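Local coordinates for suppressor protein MPT5 (Saccharomyces cerevisiae, PDB 5BZ1) that binds a specific sequence element in the 3'-untranslated regions of target mRNAs through its Pumilio-repeat domain and regulates their expression after transcription, at residues E76-T79 / L80-T84; K226-D229 / F230-L233. All coordinates share one frame; numbering follows the deposited sequence.

In the fold
Both contacts are local, each made within one continuous run of chain in the all-helical Pumilio-homology domain, and their centres lie about 44 Å apart. Contact 1 (76-84) sits on helix 75-85, whereas contact 2 (226-233) joins the loop after helix 215-223 to the start of helix 229-240. Contact 1 lies farther out, its centre about 32 Å from the chain centre against 18 Å; it buries K78, L81 and I82, contact 2 L228, D229, L232 and L233, while E76, Q83, E227 and F230 are exposed. Regular main-chain bonds carry contact 1, which spans almost its whole helix; in contact 2 one carbonyl takes two N-H groups, a water bridges, and two aromatic rings come up against carbonyls of preceding residues.

Contact 1 of 2, residues E76-T79 / L80-T84; sequences EQKT and LLIQT
The shortest main-chain bond of this turn runs from Q83 N to T79 O, 2.8 Å with an N-H...O angle of 156°. The Q83 side chain starts beside the same carbonyl, its CB 3.3 Å from T79 O, and crosses the T79 side chain at an angle, with Q83 NE2 4.0 Å from T79 CG2. T79 turns that methyl to the side of its own carbonyl (CG2 anti to the backbone N; chi1 -62° for OG1), while OG1 bonds to A75 O, one turn back, and to Q114 of helix 112-121. I82 CG1 rests 3.3 Å from K78 O, and I82 CD1 reaches the lysine chain at K78 CG, 4.1 Å away. K78 then bends at chi3 (-69°), and its NZ bonds to the carbonyls of C70 and T108, which satisfy it, while the aliphatic part packs. Three further i to i+4 bonds join the segments, among them I82 N to K78 O at 3.0 Å. T84 OG1 adds a 2.7 Å bond back to L80 O. This ladder of carbonyls and N-H groups four residues apart is the signature of a regular alpha-helix, here in Pumilio repeat 2 and running into repeat 3.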
loop_
_atom_site.group_PDB
_atom_site.type_symbol
_atom_site.label_atom_id
_atom_site.label_comp_id
_atom_site.label_asym_id
_atom_site.label_seq_id
_atom_site.Cartn_x
_atom_site.Cartn_y
_atom_site.Cartn_z
ATOM N N GLU A 76 21.511 8.615 -25.536
ATOM C CA GLU A 76 22.703 7.774 -25.599
ATOM C C GLU A 76 23.492 7.832 -24.293
ATOM O O GLU A 76 23.880 6.795 -23.752
ATOM C CB GLU A 76 23.604 8.190 -26.763
ATOM C CG GLU A 76 23.459 7.326 -28.004
ATOM C CD GLU A 76 24.623 7.490 -28.967
ATOM O OE1 GLU A 76 25.224 8.586 -28.999
ATOM O OE2 GLU A 76 24.936 6.518 -29.687
ATOM N N GLN A 77 23.729 9.044 -23.798
ATOM C CA GLN A 77 24.478 9.240 -22.559
ATOM C C GLN A 77 23.792 8.598 -21.350
ATOM O O GLN A 77 24.455 8.004 -20.501
ATOM C CB GLN A 77 24.730 10.732 -22.303
ATOM C CG GLN A 77 25.836 11.349 -23.168
ATOM C CD GLN A 77 25.860 12.870 -23.098
ATOM O OE1 GLN A 77 24.852 13.504 -22.782
ATOM N NE2 GLN A 77 27.014 13.460 -23.395
ATOM N N LYS A 78 22.469 8.713 -21.270
ATOM C CA LYS A 78 21.744 8.147 -20.133
ATOM C C LYS A 78 21.696 6.616 -20.186
ATOM O O LYS A 78 21.769 5.946 -19.154
ATOM C CB LYS A 78 20.332 8.737 -20.017
ATOM C CG LYS A 78 19.535 8.189 -18.834
ATOM C CD LYS A 78 18.269 8.995 -18.577
ATOM C CE LYS A 78 18.602 10.377 -18.046
ATOM N NZ LYS A 78 17.473 11.325 -18.243
ATOM N N THR A 79 21.587 6.069 -21.394
ATOM C CA THR A 79 21.604 4.622 -21.582
ATOM C C THR A 79 22.949 4.029 -21.148
ATOM O O THR A 79 22.995 2.983 -20.493
ATOM C CB THR A 79 21.293 4.244 -23.043
ATOM O OG1 THR A 79 19.974 4.692 -23.380
ATOM C CG2 THR A 79 21.369 2.740 -23.241
ATOM N N LEU A 80 24.039 4.704 -21.500
ATOM C CA LEU A 80 25.368 4.249 -21.104
ATOM C C LEU A 80 25.550 4.321 -19.587
ATOM O O LEU A 80 26.124 3.410 -18.987
ATOM C CB LEU A 80 26.457 5.048 -21.826
ATOM C CG LEU A 80 27.902 4.686 -21.486
ATOM C CD1 LEU A 80 28.125 3.189 -21.634
ATOM C CD2 LEU A 80 28.887 5.461 -22.358
ATOM N N LEU A 81 25.057 5.399 -18.975
ATOM C CA LEU A 81 25.081 5.543 -17.518
ATOM C C LEU A 81 24.360 4.380 -16.836
ATOM O O LEU A 81 24.872 3.787 -15.883
ATOM C CB LEU A 81 24.445 6.875 -17.096
ATOM C CG LEU A 81 24.002 7.017 -15.633
ATOM C CD1 LEU A 81 25.182 6.938 -14.686
ATOM C CD2 LEU A 81 23.237 8.311 -15.402
ATOM N N ILE A 82 23.168 4.061 -17.330
ATOM C CA ILE A 82 22.366 2.990 -16.755
ATOM C C ILE A 82 23.004 1.624 -17.024
ATOM O O ILE A 82 22.986 0.745 -16.163
ATOM C CB ILE A 82 20.914 3.042 -17.274
ATOM C CG1 ILE A 82 20.214 4.297 -16.746
ATOM C CG2 ILE A 82 20.137 1.800 -16.860
ATOM C CD1 ILE A 82 18.801 4.496 -17.275
ATOM N N GLN A 83 23.578 1.459 -18.215
ATOM C CA GLN A 83 24.311 0.241 -18.555
ATOM C C GLN A 83 25.457 -0.011 -17.580
ATOM O O GLN A 83 25.783 -1.156 -17.276
ATOM C CB GLN A 83 24.858 0.318 -19.985
ATOM C CG GLN A 83 23.976 -0.345 -21.040
ATOM C CD GLN A 83 24.329 0.085 -22.456
ATOM O OE1 GLN A 83 25.148 0.984 -22.660
ATOM N NE2 GLN A 83 23.711 -0.556 -23.441
ATOM N N THR A 84 26.061 1.069 -17.093
ATOM C CA THR A 84 27.212 0.971 -16.203
ATOM C C THR A 84 26.820 0.514 -14.793
ATOM O O THR A 84 27.538 -0.264 -14.165
ATOM C CB THR A 84 27.968 2.314 -16.115
ATOM O OG1 THR A 84 28.287 2.774 -17.434
ATOM C CG2 THR A 84 29.252 2.162 -15.312
#

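Contact 2 of 2, residues K226-D229 / F230-L233; sequences KELD and FYLL
The F230 ring has Y231 CD2 over one face, 3.6 Å above the plane and offset toward the rim, while E227 O lies at its edge, in plane, 3.3 Å from F230 CD2. A water also lies in that plane; it donates to K226 O and accepts from F230 N. The Y231 ring carries L232 CB above the centre of one face and meets L228 CD2 at its edge, 3.6 Å from Y231 CE2. Both aromatic residues place CG between backbone N and carbonyl carbon (chi1 77° for F230, 80° for Y231), a rotamer that brings their rings toward the preceding residues. The L228 and Y231 side chains lie side by side, pointing the same way. L228 O accepts two N-H groups: L232 N at 2.9 Å arrives nearly along the C=O axis, whereas Y231 N, 3.1 Å away, comes from above the carbonyl plane, 38° out of it. Y231 OH bonds to S199, and D229 OD1 forms a salt bridge with K263. The chemistry implies that the beginning of helix 229-240 is joined to the preceding loop by the shared carbonyl and the bridging water, and to helices 192-204 and 253-273 by Y231 and D229.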
loop_
_atom_site.group_PDB
_atom_site.type_symbol
_atom_site.label_atom_id
_atom_site.label_comp_id
_atom_site.label_asym_id
_atom_site.label_seq_id
_atom_site.Cartn_x
_atom_site.Cartn_y
_atom_site.Cartn_z
ATOM N N LYS A 226 -13.136 -3.462 -5.271
ATOM C CA LYS A 226 -14.425 -4.029 -5.666
ATOM C C LYS A 226 -14.315 -5.290 -6.522
ATOM O O LYS A 226 -15.141 -6.196 -6.411
ATOM C CB LYS A 226 -15.262 -2.973 -6.390
ATOM C CG LYS A 226 -15.507 -1.714 -5.569
ATOM C CD LYS A 226 -16.236 -0.648 -6.376
ATOM C CE LYS A 226 -16.539 0.577 -5.518
ATOM N NZ LYS A 226 -17.522 1.495 -6.168
ATOM N N GLU A 227 -13.291 -5.350 -7.369
ATOM C CA GLU A 227 -13.098 -6.493 -8.254
ATOM C C GLU A 227 -12.770 -7.781 -7.490
ATOM O O GLU A 227 -12.760 -8.865 -8.074
ATOM C CB GLU A 227 -12.001 -6.198 -9.285
ATOM C CG GLU A 227 -12.318 -5.054 -10.248
ATOM C CD GLU A 227 -12.110 -3.677 -9.638
ATOM O OE1 GLU A 227 -11.711 -3.589 -8.456
ATOM O OE2 GLU A 227 -12.347 -2.677 -10.347
ATOM N N LEU A 228 -12.507 -7.657 -6.189
ATOM C CA LEU A 228 -12.194 -8.812 -5.347
ATOM C C LEU A 228 -13.427 -9.345 -4.614
ATOM O O LEU A 228 -13.385 -10.438 -4.039
ATOM C CB LEU A 228 -11.113 -8.460 -4.322
ATOM C CG LEU A 228 -9.757 -7.974 -4.833
ATOM C CD1 LEU A 228 -8.758 -7.858 -3.692
ATOM C CD2 LEU A 228 -9.228 -8.899 -5.908
ATOM N N ASP A 229 -14.513 -8.575 -4.641
ATOM C CA ASP A 229 -15.736 -8.901 -3.906
ATOM C C ASP A 229 -16.212 -10.346 -4.097
ATOM O O ASP A 229 -16.645 -10.993 -3.142
ATOM C CB ASP A 229 -16.867 -7.940 -4.299
ATOM C CG ASP A 229 -16.658 -6.532 -3.762
ATOM O OD1 ASP A 229 -15.570 -6.251 -3.218
ATOM O OD2 ASP A 229 -17.582 -5.700 -3.899
ATOM N N PHE A 230 -16.113 -10.849 -5.325
ATOM C CA PHE A 230 -16.687 -12.150 -5.682
ATOM C C PHE A 230 -16.099 -13.342 -4.915
ATOM O O PHE A 230 -16.727 -14.398 -4.841
ATOM C CB PHE A 230 -16.608 -12.388 -7.199
ATOM C CG PHE A 230 -15.238 -12.768 -7.689
ATOM C CD1 PHE A 230 -14.930 -14.096 -7.959
ATOM C CD2 PHE A 230 -14.258 -11.801 -7.883
ATOM C CE1 PHE A 230 -13.671 -14.456 -8.412
ATOM C CE2 PHE A 230 -12.995 -12.152 -8.335
ATOM C CZ PHE A 230 -12.701 -13.482 -8.598
ATOM N N TYR A 231 -14.907 -13.173 -4.344
ATOM C CA TYR A 231 -14.282 -14.247 -3.572
ATOM C C TYR A 231 -13.836 -13.820 -2.170
ATOM O O TYR A 231 -13.900 -14.615 -1.233
ATOM C CB TYR A 231 -13.092 -14.846 -4.330
ATOM C CG TYR A 231 -11.829 -14.024 -4.233
ATOM C CD1 TYR A 231 -10.825 -14.357 -3.331
ATOM C CD2 TYR A 231 -11.640 -12.919 -5.045
ATOM C CE1 TYR A 231 -9.676 -13.608 -3.241
ATOM C CE2 TYR A 231 -10.497 -12.168 -4.964
ATOM C CZ TYR A 231 -9.521 -12.513 -4.063
ATOM O OH TYR A 231 -8.388 -11.750 -3.996
ATOM N N LEU A 232 -13.382 -12.576 -2.031
ATOM C CA LEU A 232 -12.739 -12.129 -0.795
ATOM C C LEU A 232 -13.655 -12.158 0.431
ATOM O O LEU A 232 -13.220 -12.535 1.519
ATOM C CB LEU A 232 -12.124 -10.735 -0.965
ATOM C CG LEU A 232 -11.235 -10.279 0.194
ATOM C CD1 LEU A 232 -10.087 -11.256 0.406
ATOM C CD2 LEU A 232 -10.700 -8.878 -0.038
ATOM N N LEU A 233 -14.910 -11.757 0.253
ATOM C CA LEU A 233 -15.880 -11.742 1.348
ATOM C C LEU A 233 -16.061 -13.128 1.965
ATOM O O LEU A 233 -15.813 -13.325 3.155
ATOM C CB LEU A 233 -17.226 -11.202 0.864
ATOM C CG LEU A 233 -17.278 -9.721 0.493
ATOM C CD1 LEU A 233 -18.502 -9.425 -0.357
ATOM C CD2 LEU A 233 -17.287 -8.867 1.745
HETATM O O HOH W 1 -16.042 -8.759 -7.453
#